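Putative CRISPR-associated endoribonuclease-like protein Cas6 (Pyrococcus furiosus, PDB 3UFC) binds crRNA as a Cas6-family member of the CRISPR antiviral defence system and is a putative endoribonuclease. Local coordinates at residues I5-P11 with D75-I81; Y22-Y27 with W52-I57; F158-R163 with D182-E186; V165-R169 with N224-T230. All blocks are in the same frame, centred on the assembly; numbering follows the deposited sequence.

Contact 1: I5-P11 with D75-I81; sequences IEIKLLP and DDISLYI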
# COMPACT_ATOMS: atom_id res chain seq x y z
N ILE A 5 -0.99 10.69 4.67
CA ILE A 5 -0.00 11.73 4.39
C ILE A 5 0.70 11.57 3.05
O ILE A 5 0.70 10.48 2.45
CB ILE A 5 1.10 11.79 5.48
CG1 ILE A 5 1.89 10.48 5.50
CG2 ILE A 5 0.48 12.06 6.84
CD1 ILE A 5 3.08 10.49 6.45
N GLU A 6 1.28 12.66 2.58
CA GLU A 6 2.02 12.68 1.33
C GLU A 6 3.44 13.14 1.65
O GLU A 6 3.64 14.17 2.30
CB GLU A 6 1.40 13.64 0.32
CG GLU A 6 2.21 13.75 -0.97
CD GLU A 6 1.67 14.79 -1.94
OE1 GLU A 6 2.25 14.94 -3.04
OE2 GLU A 6 0.67 15.45 -1.62
N ILE A 7 4.41 12.36 1.21
CA ILE A 7 5.80 12.67 1.44
C ILE A 7 6.42 13.00 0.09
O ILE A 7 6.38 12.19 -0.84
CB ILE A 7 6.53 11.46 2.06
CG1 ILE A 7 5.88 11.12 3.41
CG2 ILE A 7 8.02 11.76 2.22
CD1 ILE A 7 6.42 9.88 4.05
N LYS A 8 6.95 14.22 -0.03
CA LYS A 8 7.58 14.64 -1.28
C LYS A 8 9.04 14.22 -1.18
O LYS A 8 9.68 14.41 -0.15
CB LYS A 8 7.48 16.16 -1.46
CG LYS A 8 6.06 16.69 -1.56
CD LYS A 8 5.32 16.11 -2.76
CE LYS A 8 5.99 16.50 -4.07
NZ LYS A 8 5.29 15.93 -5.25
N LEU A 9 9.56 13.64 -2.26
CA LEU A 9 10.94 13.20 -2.27
C LEU A 9 11.74 13.95 -3.32
O LEU A 9 11.25 14.24 -4.40
CB LEU A 9 11.01 11.70 -2.56
CG LEU A 9 10.26 10.78 -1.60
CD1 LEU A 9 10.19 9.37 -2.19
CD2 LEU A 9 10.95 10.77 -0.24
N LEU A 10 12.99 14.26 -2.97
CA LEU A 10 13.88 14.96 -3.88
C LEU A 10 15.11 14.07 -4.11
O LEU A 10 15.82 13.73 -3.17
CB LEU A 10 14.29 16.30 -3.25
CG LEU A 10 15.21 17.28 -4.00
CD1 LEU A 10 16.64 16.81 -3.92
CD2 LEU A 10 14.75 17.43 -5.45
N PRO A 11 15.33 13.65 -5.36
CA PRO A 11 16.49 12.80 -5.65
C PRO A 11 17.76 13.64 -5.60
O PRO A 11 17.79 14.76 -6.10
CB PRO A 11 16.19 12.26 -7.04
CG PRO A 11 15.44 13.37 -7.67
CD PRO A 11 14.51 13.83 -6.57
N ASP A 75 11.29 16.20 -10.67
CA ASP A 75 11.51 16.34 -9.23
C ASP A 75 10.20 16.21 -8.47
O ASP A 75 10.18 16.24 -7.24
CB ASP A 75 12.15 17.70 -8.93
CG ASP A 75 13.64 17.71 -9.21
OD1 ASP A 75 14.20 18.81 -9.40
OD2 ASP A 75 14.26 16.63 -9.23
N ASP A 76 9.10 16.08 -9.21
CA ASP A 76 7.78 15.94 -8.60
C ASP A 76 7.55 14.46 -8.31
O ASP A 76 7.02 13.71 -9.14
CB ASP A 76 6.73 16.49 -9.57
CG ASP A 76 5.33 16.49 -8.98
OD1 ASP A 76 5.19 16.82 -7.79
OD2 ASP A 76 4.38 16.17 -9.72
N ILE A 77 7.97 14.05 -7.12
CA ILE A 77 7.88 12.66 -6.68
C ILE A 77 7.19 12.57 -5.32
O ILE A 77 7.58 13.26 -4.38
CB ILE A 77 9.28 12.04 -6.55
CG1 ILE A 77 10.02 12.14 -7.88
CG2 ILE A 77 9.18 10.60 -6.08
CD1 ILE A 77 11.48 11.73 -7.80
N SER A 78 6.20 11.70 -5.22
CA SER A 78 5.47 11.55 -3.96
C SER A 78 5.33 10.11 -3.49
O SER A 78 5.26 9.17 -4.28
CB SER A 78 4.07 12.16 -4.10
OG SER A 78 4.14 13.56 -4.30
N LEU A 79 5.29 9.95 -2.17
CA LEU A 79 5.10 8.66 -1.52
C LEU A 79 3.94 8.89 -0.54
O LEU A 79 4.03 9.76 0.33
CB LEU A 79 6.34 8.25 -0.73
CG LEU A 79 6.17 7.04 0.19
CD1 LEU A 79 5.85 5.79 -0.63
CD2 LEU A 79 7.43 6.83 1.01
N TYR A 80 2.86 8.13 -0.69
CA TYR A 80 1.72 8.28 0.21
C TYR A 80 1.70 7.16 1.24
O TYR A 80 2.02 6.01 0.94
CB TYR A 80 0.41 8.31 -0.57
CG TYR A 80 0.38 9.36 -1.65
CD1 TYR A 80 0.87 9.10 -2.92
CD2 TYR A 80 -0.10 10.65 -1.38
CE1 TYR A 80 0.88 10.08 -3.91
CE2 TYR A 80 -0.10 11.64 -2.36
CZ TYR A 80 0.40 11.35 -3.62
OH TYR A 80 0.41 12.31 -4.59
N ILE A 81 1.33 7.51 2.46
CA ILE A 81 1.26 6.55 3.55
C ILE A 81 -0.05 6.77 4.29
O ILE A 81 -0.52 7.90 4.40
CB ILE A 81 2.44 6.75 4.52
CG1 ILE A 81 3.77 6.55 3.78
CG2 ILE A 81 2.32 5.80 5.69
CD1 ILE A 81 5.00 6.76 4.65
O HOH W 1 9.02 15.80 -4.92

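Contact 2: Y22-Y27 with W52-I57; sequences YNYELY and WTFSRI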
# COMPACT_ATOMS: atom_id res chain seq x y z
N TYR A 22 11.57 -2.08 -5.24
CA TYR A 22 12.11 -1.46 -4.03
C TYR A 22 11.24 -1.60 -2.78
O TYR A 22 11.61 -1.11 -1.71
CB TYR A 22 12.34 0.03 -4.30
CG TYR A 22 11.11 0.74 -4.81
CD1 TYR A 22 10.04 1.04 -3.96
CD2 TYR A 22 10.97 1.04 -6.16
CE1 TYR A 22 8.87 1.62 -4.44
CE2 TYR A 22 9.80 1.62 -6.66
CZ TYR A 22 8.76 1.91 -5.79
OH TYR A 22 7.60 2.46 -6.29
N ASN A 23 10.10 -2.28 -2.90
CA ASN A 23 9.20 -2.40 -1.75
C ASN A 23 9.80 -2.79 -0.41
O ASN A 23 9.61 -2.08 0.57
CB ASN A 23 8.05 -3.35 -2.09
CG ASN A 23 7.02 -2.70 -2.98
OD1 ASN A 23 7.24 -2.52 -4.18
ND2 ASN A 23 5.89 -2.31 -2.40
N TYR A 24 10.52 -3.90 -0.34
CA TYR A 24 11.08 -4.31 0.94
C TYR A 24 12.10 -3.32 1.50
O TYR A 24 12.15 -3.10 2.71
CB TYR A 24 11.72 -5.70 0.84
CG TYR A 24 12.03 -6.28 2.20
CD1 TYR A 24 11.00 -6.65 3.06
CD2 TYR A 24 13.34 -6.46 2.62
CE1 TYR A 24 11.27 -7.18 4.32
CE2 TYR A 24 13.62 -6.99 3.88
CZ TYR A 24 12.58 -7.35 4.73
OH TYR A 24 12.85 -7.88 5.97
N GLU A 25 12.90 -2.74 0.62
CA GLU A 25 13.91 -1.77 1.04
C GLU A 25 13.25 -0.51 1.60
O GLU A 25 13.67 0.03 2.62
CB GLU A 25 14.82 -1.40 -0.13
CG GLU A 25 15.99 -0.51 0.27
CD GLU A 25 16.94 -0.20 -0.87
OE1 GLU A 25 18.00 0.40 -0.61
OE2 GLU A 25 16.63 -0.55 -2.03
N LEU A 26 12.20 -0.04 0.92
CA LEU A 26 11.47 1.15 1.35
C LEU A 26 10.77 0.86 2.68
O LEU A 26 10.86 1.63 3.64
CB LEU A 26 10.45 1.55 0.28
CG LEU A 26 9.56 2.76 0.56
CD1 LEU A 26 10.41 3.95 1.01
CD2 LEU A 26 8.78 3.11 -0.71
N TYR A 27 10.07 -0.27 2.73
CA TYR A 27 9.37 -0.72 3.93
C TYR A 27 10.32 -0.75 5.13
O TYR A 27 10.01 -0.25 6.21
CB TYR A 27 8.81 -2.13 3.68
CG TYR A 27 8.52 -2.95 4.92
CD1 TYR A 27 7.43 -2.66 5.74
CD2 TYR A 27 9.32 -4.05 5.25
CE1 TYR A 27 7.13 -3.45 6.85
CE2 TYR A 27 9.02 -4.85 6.36
CZ TYR A 27 7.93 -4.55 7.15
OH TYR A 27 7.62 -5.35 8.22
N TRP A 52 -1.25 -0.75 8.49
CA TRP A 52 -1.04 0.45 7.69
C TRP A 52 -0.73 0.04 6.26
O TRP A 52 -0.63 -1.15 5.96
CB TRP A 52 0.14 1.27 8.25
CG TRP A 52 1.47 0.55 8.17
CD1 TRP A 52 1.79 -0.65 8.74
CD2 TRP A 52 2.65 1.00 7.48
NE1 TRP A 52 3.10 -0.98 8.45
CE2 TRP A 52 3.65 0.02 7.68
CE3 TRP A 52 2.96 2.13 6.72
CZ2 TRP A 52 4.94 0.13 7.14
CZ3 TRP A 52 4.25 2.25 6.18
CH2 TRP A 52 5.22 1.25 6.40
N THR A 53 -0.57 1.03 5.39
CA THR A 53 -0.25 0.78 4.00
C THR A 53 0.51 1.96 3.42
O THR A 53 0.56 3.03 4.03
CB THR A 53 -1.54 0.58 3.15
OG1 THR A 53 -1.18 0.35 1.79
CG2 THR A 53 -2.42 1.82 3.20
N PHE A 54 1.14 1.75 2.27
CA PHE A 54 1.81 2.84 1.59
C PHE A 54 1.77 2.58 0.09
O PHE A 54 1.61 1.44 -0.35
CB PHE A 54 3.25 3.09 2.11
CG PHE A 54 4.24 1.97 1.86
CD1 PHE A 54 4.45 0.98 2.81
CD2 PHE A 54 5.05 1.99 0.72
CE1 PHE A 54 5.47 0.02 2.65
CE2 PHE A 54 6.06 1.03 0.54
CZ PHE A 54 6.27 0.05 1.51
N SER A 55 1.87 3.65 -0.67
CA SER A 55 1.81 3.58 -2.12
C SER A 55 3.15 3.26 -2.76
O SER A 55 4.17 3.14 -2.09
CB SER A 55 1.34 4.91 -2.69
OG SER A 55 2.39 5.87 -2.58
N ARG A 56 3.12 3.13 -4.07
CA ARG A 56 4.33 2.93 -4.83
C ARG A 56 4.84 4.37 -4.96
O ARG A 56 4.09 5.32 -4.71
CB ARG A 56 4.01 2.34 -6.20
CG ARG A 56 3.66 0.84 -6.18
CD ARG A 56 4.92 -0.01 -6.11
NE ARG A 56 5.67 0.06 -7.36
CZ ARG A 56 6.91 -0.39 -7.54
NH1 ARG A 56 7.56 -0.96 -6.53
NH2 ARG A 56 7.50 -0.25 -8.71
N ILE A 57 6.10 4.55 -5.31
CA ILE A 57 6.62 5.90 -5.46
C ILE A 57 5.95 6.48 -6.71
O ILE A 57 6.08 5.92 -7.80
CB ILE A 57 8.17 5.89 -5.62
CG1 ILE A 57 8.81 5.35 -4.34
CG2 ILE A 57 8.68 7.29 -5.91
CD1 ILE A 57 10.32 5.12 -4.44
O HOH W 2 7.40 3.53 -8.58
O HOH W 3 4.49 0.27 -2.85

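Contact 3: F158-R163 with D182-E186; sequences FLDRLR and DFRIE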
# COMPACT_ATOMS: atom_id res chain seq x y z
N PHE A 158 -11.54 -14.47 -6.36
CA PHE A 158 -11.08 -13.13 -5.95
C PHE A 158 -11.95 -12.46 -4.89
O PHE A 158 -11.49 -12.19 -3.77
CB PHE A 158 -10.98 -12.21 -7.17
CG PHE A 158 -10.39 -10.85 -6.86
CD1 PHE A 158 -9.01 -10.68 -6.79
CD2 PHE A 158 -11.21 -9.76 -6.61
CE1 PHE A 158 -8.46 -9.43 -6.48
CE2 PHE A 158 -10.67 -8.51 -6.30
CZ PHE A 158 -9.30 -8.34 -6.23
N LEU A 159 -13.20 -12.20 -5.23
CA LEU A 159 -14.11 -11.53 -4.31
C LEU A 159 -14.23 -12.21 -2.96
O LEU A 159 -14.08 -11.56 -1.92
CB LEU A 159 -15.50 -11.36 -4.95
CG LEU A 159 -16.52 -10.64 -4.05
CD1 LEU A 159 -15.97 -9.28 -3.66
CD2 LEU A 159 -17.84 -10.49 -4.79
N ASP A 160 -14.51 -13.51 -2.94
CA ASP A 160 -14.64 -14.22 -1.67
C ASP A 160 -13.34 -14.18 -0.87
O ASP A 160 -13.37 -14.04 0.36
CB ASP A 160 -15.08 -15.67 -1.88
CG ASP A 160 -16.54 -15.78 -2.24
OD1 ASP A 160 -17.31 -14.87 -1.86
OD2 ASP A 160 -16.93 -16.77 -2.90
N ARG A 161 -12.21 -14.29 -1.56
CA ARG A 161 -10.92 -14.22 -0.88
C ARG A 161 -10.71 -12.81 -0.31
O ARG A 161 -10.28 -12.66 0.83
CB ARG A 161 -9.80 -14.56 -1.86
CG ARG A 161 -9.68 -16.03 -2.20
CD ARG A 161 -8.75 -16.74 -1.24
NE ARG A 161 -9.45 -17.35 -0.11
CZ ARG A 161 -8.85 -17.80 0.98
NH1 ARG A 161 -7.53 -17.71 1.10
NH2 ARG A 161 -9.56 -18.38 1.94
N LEU A 162 -11.03 -11.79 -1.10
CA LEU A 162 -10.86 -10.41 -0.63
C LEU A 162 -11.76 -10.18 0.59
O LEU A 162 -11.33 -9.59 1.58
CB LEU A 162 -11.22 -9.41 -1.74
CG LEU A 162 -11.13 -7.92 -1.36
CD1 LEU A 162 -9.71 -7.58 -0.90
CD2 LEU A 162 -11.52 -7.06 -2.55
N ARG A 163 -12.99 -10.67 0.52
CA ARG A 163 -13.92 -10.51 1.63
C ARG A 163 -13.36 -11.12 2.91
O ARG A 163 -13.37 -10.48 3.96
CB ARG A 163 -15.26 -11.16 1.30
CG ARG A 163 -16.08 -10.42 0.28
CD ARG A 163 -17.23 -11.29 -0.21
NE ARG A 163 -18.18 -10.53 -1.02
CZ ARG A 163 -19.16 -11.07 -1.72
NH1 ARG A 163 -19.33 -12.39 -1.72
NH2 ARG A 163 -19.98 -10.30 -2.43
N ASP A 182 -20.65 -7.45 4.67
CA ASP A 182 -20.84 -7.68 3.24
C ASP A 182 -20.53 -6.53 2.29
O ASP A 182 -20.80 -5.37 2.57
CB ASP A 182 -22.27 -8.16 3.00
CG ASP A 182 -22.67 -9.29 3.93
OD1 ASP A 182 -21.98 -10.33 3.95
OD2 ASP A 182 -23.68 -9.14 4.65
N PHE A 183 -19.97 -6.89 1.13
CA PHE A 183 -19.65 -5.91 0.09
C PHE A 183 -19.36 -6.61 -1.22
O PHE A 183 -19.07 -7.80 -1.26
CB PHE A 183 -18.45 -5.04 0.50
CG PHE A 183 -17.11 -5.74 0.44
CD1 PHE A 183 -16.40 -5.80 -0.75
CD2 PHE A 183 -16.55 -6.29 1.58
CE1 PHE A 183 -15.13 -6.41 -0.80
CE2 PHE A 183 -15.28 -6.90 1.55
CZ PHE A 183 -14.58 -6.95 0.35
N ARG A 184 -19.45 -5.85 -2.31
CA ARG A 184 -19.16 -6.37 -3.64
C ARG A 184 -18.41 -5.27 -4.38
O ARG A 184 -18.35 -4.13 -3.93
CB ARG A 184 -20.46 -6.71 -4.38
CG ARG A 184 -21.40 -5.54 -4.61
CD ARG A 184 -22.55 -5.90 -5.56
NE ARG A 184 -23.53 -4.83 -5.68
CZ ARG A 184 -24.35 -4.44 -4.70
NH1 ARG A 184 -24.30 -5.03 -3.52
NH2 ARG A 184 -25.20 -3.45 -4.90
N ILE A 185 -17.82 -5.62 -5.51
CA ILE A 185 -17.08 -4.64 -6.29
C ILE A 185 -17.33 -4.85 -7.77
O ILE A 185 -17.67 -5.95 -8.20
CB ILE A 185 -15.55 -4.75 -6.08
CG1 ILE A 185 -15.02 -6.04 -6.71
CG2 ILE A 185 -15.22 -4.70 -4.59
CD1 ILE A 185 -13.52 -6.07 -6.89
N GLU A 186 -17.18 -3.79 -8.55
CA GLU A 186 -17.34 -3.91 -9.99
C GLU A 186 -16.11 -3.26 -10.61
O GLU A 186 -15.82 -2.08 -10.37
CB GLU A 186 -18.64 -3.26 -10.47
CG GLU A 186 -18.73 -1.75 -10.39
CD GLU A 186 -20.03 -1.23 -10.97
OE1 GLU A 186 -20.32 -1.52 -12.15
OE2 GLU A 186 -20.78 -0.54 -10.25

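Contact 4: V165-R169 with N224-T230; sequences VMLLR and NGFGEKT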
# COMPACT_ATOMS: atom_id res chain seq x y z
N VAL A 165 -10.20 -11.89 3.68
CA VAL A 165 -9.01 -11.17 4.09
C VAL A 165 -9.37 -9.90 4.85
O VAL A 165 -8.82 -9.63 5.92
CB VAL A 165 -8.13 -10.81 2.87
CG1 VAL A 165 -7.05 -9.81 3.27
CG2 VAL A 165 -7.48 -12.06 2.32
N MET A 166 -10.30 -9.11 4.31
CA MET A 166 -10.69 -7.87 4.96
C MET A 166 -11.31 -8.13 6.34
O MET A 166 -11.02 -7.40 7.30
CB MET A 166 -11.66 -7.08 4.08
CG MET A 166 -11.04 -6.62 2.74
SD MET A 166 -9.45 -5.75 2.93
CE MET A 166 -10.02 -4.17 3.60
N LEU A 167 -12.13 -9.16 6.47
CA LEU A 167 -12.75 -9.48 7.76
C LEU A 167 -11.70 -9.88 8.80
O LEU A 167 -11.77 -9.47 9.95
CB LEU A 167 -13.79 -10.60 7.61
CG LEU A 167 -15.02 -10.26 6.77
CD1 LEU A 167 -15.96 -11.46 6.69
CD2 LEU A 167 -15.74 -9.07 7.39
N LEU A 168 -10.74 -10.69 8.37
CA LEU A 168 -9.67 -11.17 9.24
C LEU A 168 -8.78 -10.00 9.71
O LEU A 168 -8.46 -9.90 10.89
CB LEU A 168 -8.80 -12.18 8.49
CG LEU A 168 -8.88 -13.68 8.80
CD1 LEU A 168 -10.26 -14.08 9.29
CD2 LEU A 168 -8.50 -14.45 7.54
N ARG A 169 -8.37 -9.15 8.78
CA ARG A 169 -7.54 -8.00 9.11
C ARG A 169 -8.30 -7.04 10.03
O ARG A 169 -7.74 -6.54 11.01
CB ARG A 169 -7.09 -7.28 7.84
CG ARG A 169 -6.15 -8.10 6.95
CD ARG A 169 -5.70 -7.28 5.75
NE ARG A 169 -5.20 -5.97 6.19
CZ ARG A 169 -5.32 -4.86 5.48
NH1 ARG A 169 -5.93 -4.88 4.29
NH2 ARG A 169 -4.88 -3.71 5.97
N ASN A 224 -6.26 1.49 5.74
CA ASN A 224 -5.20 0.49 5.87
C ASN A 224 -4.89 -0.33 4.63
O ASN A 224 -4.08 -1.26 4.69
CB ASN A 224 -5.51 -0.48 7.02
CG ASN A 224 -5.62 0.23 8.35
OD1 ASN A 224 -4.77 1.04 8.70
ND2 ASN A 224 -6.67 -0.09 9.11
N GLY A 225 -5.52 0.02 3.51
CA GLY A 225 -5.29 -0.69 2.27
C GLY A 225 -6.23 -1.88 2.08
O GLY A 225 -6.72 -2.45 3.06
N PHE A 226 -6.49 -2.24 0.83
CA PHE A 226 -7.35 -3.38 0.51
C PHE A 226 -6.46 -4.57 0.22
O PHE A 226 -5.39 -4.42 -0.37
CB PHE A 226 -8.19 -3.10 -0.74
CG PHE A 226 -9.47 -2.38 -0.46
CD1 PHE A 226 -10.60 -3.08 -0.04
CD2 PHE A 226 -9.53 -0.99 -0.57
CE1 PHE A 226 -11.78 -2.40 0.26
CE2 PHE A 226 -10.71 -0.31 -0.27
CZ PHE A 226 -11.84 -1.02 0.15
N GLY A 227 -6.88 -5.75 0.65
CA GLY A 227 -6.10 -6.95 0.38
C GLY A 227 -5.04 -7.31 1.40
O GLY A 227 -5.13 -6.94 2.57
N GLU A 228 -4.03 -8.04 0.94
CA GLU A 228 -2.95 -8.51 1.80
C GLU A 228 -1.64 -7.80 1.57
O GLU A 228 -1.49 -7.05 0.60
CB GLU A 228 -2.73 -10.01 1.57
CG GLU A 228 -3.99 -10.85 1.69
CD GLU A 228 -3.75 -12.31 1.32
OE1 GLU A 228 -2.83 -12.92 1.91
OE2 GLU A 228 -4.47 -12.83 0.45
N LYS A 229 -0.68 -8.04 2.46
CA LYS A 229 0.66 -7.46 2.36
C LYS A 229 0.65 -5.94 2.33
O LYS A 229 1.59 -5.33 1.82
CB LYS A 229 1.35 -7.97 1.09
CG LYS A 229 1.40 -9.48 0.94
CD LYS A 229 2.24 -10.11 2.03
CE LYS A 229 2.49 -11.59 1.76
NZ LYS A 229 3.41 -12.19 2.77
N THR A 230 -0.39 -5.31 2.88
CA THR A 230 -0.47 -3.86 2.82
C THR A 230 0.71 -3.13 3.46
O THR A 230 1.15 -2.09 2.95
CB THR A 230 -1.80 -3.33 3.43
OG1 THR A 230 -1.87 -3.63 4.83
CG2 THR A 230 -2.99 -3.99 2.71

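Contact 1: I5-P11 with D75-I81
I7 and L79 form the central hydrogen-bonded pair of two antiparallel neighbours in the N-terminal ferredoxin-like sheet. I7 N reaches L79 O at 2.8 Å, L79 N returns to I7 O, and I5 pairs with I81 in the same way. The tight side is the apolar face carrying I5, I7, L9, I77, L79 and I81. There the branches of I7 and I81 meet through their terminal methyls, CD1 to CD1 at 3.5 Å, closer than usual for two carbons. The other face is polar and more open to solvent. S78 OG donates to E6 OE1 at 2.7 Å, meeting the anti lone pair of that oxygen, and accepts from K8 NZ at 2.8 Å. Two bends in the K8 chain (chi2 and chi3 both -62°) bring NZ back to D76 OD1 at 2.7 Å, a salt bridge made from above the carboxylate plane. E6 CG also lies 3.4 Å from Y80 CE2. Strand 3-11 is flanked by 77-83 and 107-116, and strand 53-59 lies beyond 77-83. Helix 86-98 covers the apolar face, with I89 and V93 on I5, I96 on I7 and I92 on I81.

Contact 2: Y22-Y27 with W52-I57
The first turn of helix 23-37 passes over W52-I57, with CA atoms no nearer than the 7.8 Å between N23 and R56, so side chains make the contact and the backbone takes part through the amide of I57. That amide donates to Y22 OH at 2.8 Å, and water 2 joins the same hydroxyl to I57 O. The Y22 ring lies between two side chains. The R56 guanidinium lies almost parallel over one face, the planes 7° apart, with NH1 offset toward the ring's rim and Y22 OH over the guanidinium's centre. The opposite face receives I57 CD1, 3.9 Å from the ring centroid, as a CH-pi contact. R56 bends at chi2 and chi3, which lays its end over the tyrosine and brings NH1 within 2.8 Å of N23 OD1. The amide and guanidinium are nearly coplanar, although this bond is bent to 132° at the hydrogen. NH2 of R56 is held by F20 O and N23 ND2 by L232 O, which give both side chains of the N23-R56 bond a second partner. Farther along the helix, L26 CD2 packs obliquely on the F54 ring, 3.6 Å from CE2, while Y27 CB meets the edge of the same ring. W52 CZ2 comes to the edge of the Y27 ring at CD1, and the indole NE1 of W52 bonds to L45 O. The helix thus packs against the edge strand 53-59 of the N-terminal sheet, with I81 and I77 of strand 77-83 touching F54 and I57, I104 and F102 of strand 101-104 touching Y22 and L26, and L195 of strand 183-197 touching N23 and R56.

Contact 3: F158-R163 with D182-E186
This is helix-on-strand packing in the C-terminal half of the protein, where the first turns of helix 158-174 lie against strand 183-197, an outermost strand of the four-stranded antiparallel sheet. The fold is of the ferredoxin-like kind found in Cas6 proteins. The axes of the short helix and strand segments approach to 9.4 Å and run 135° apart, and the F183 side chain lies between them. With CG set between the backbone N and carbonyl carbon (chi1 74°), its ring turns to the helix: R163 CG lies over one face as a CH-pi contact, L162 CG comes to the edge at 4.0 Å from CZ, and L159 CD1 approaches CE1 obliquely. Y211 of the adjoining strand also meets this ring. Nearer the start of the helix, I185 CD1 touches the edge of F158 at CE2, 3.8 Å away, while V136 and L151 pack on F158 from elsewhere. R163 gives the contact its polar part at the more open margin, and its NH1 also forms a salt bridge to D160 OD1, in which the hydrogen bond is weak. The guanidinium stands at 89° to the F183 ring and turns its side to the backbone, so that NE and NH2 both donate to F183 O, each at 2.9 Å.

Contact 4: V165-R169 with N224-T230
R169 NH1 is held by two backbone oxygens, G225 O and G227 O, both at 2.8 Å. The bond to G225 O is fairly straight (161° at the hydrogen) and lies in the guanidinium plane, although the donor stands above the carbonyl plane; the one to G227 O is weak and bent. NH2 donates to N224 O at 2.9 Å, again from above the carbonyl plane, and T230 OG1, itself bonded to W52 O, sits over a face of the guanidinium. The R169 chain is extended at chi2 and turns at chi3 (50°), carrying its end from helix 158-174 into the curve of the loop. One turn earlier, M166 bends at chi2 and chi3 to bring SD to G227 N at 3.4 Å, a weak N-H to sulfur bond. Its CE packs 3.8 Å from F226 CD1, and SD lies obliquely to the F226 ring, 5.2 Å from its centroid, as a Met-aromatic contact. V165 CG1 packs on E228 CG, while the E228 carboxylate bonds to R137 N. G225 and G227 both have positive phi, and G225 opens the loop after helix 215-224, consistent with the glycine-rich loop of RAMP-type Cas6 proteins. R169 NE and NH2 further bond to H49 O and G50 O. Backbone carbonyls thus surround this buried guanidinium; their negative ends would be expected to offset its charge, and the bonds from R169 probably hold the course of the loop from the helix side.

In the fold
From the N terminus, strand 3-11 enters contact 1, which closes only when D75-I81 returns beside it. Within that span contact 2 opens and closes, joining the start of helix 23-37 to W52-I57, and the two meet directly because strands 53-59 and 77-83 are neighbours. The chain then passes to the C-terminal half, where contacts 3 and 4 both start on helix 158-174 and cross: 158-163 reaches strand 183-197 before 165-169 meets the later loop 224-230. They touch where L162 packs on G227. Contact 4 also touches contact 2 where T53 packs on N224 and G225, tying the two halves together, whereas contacts 1 and 3 lie about 31 Å apart between centres.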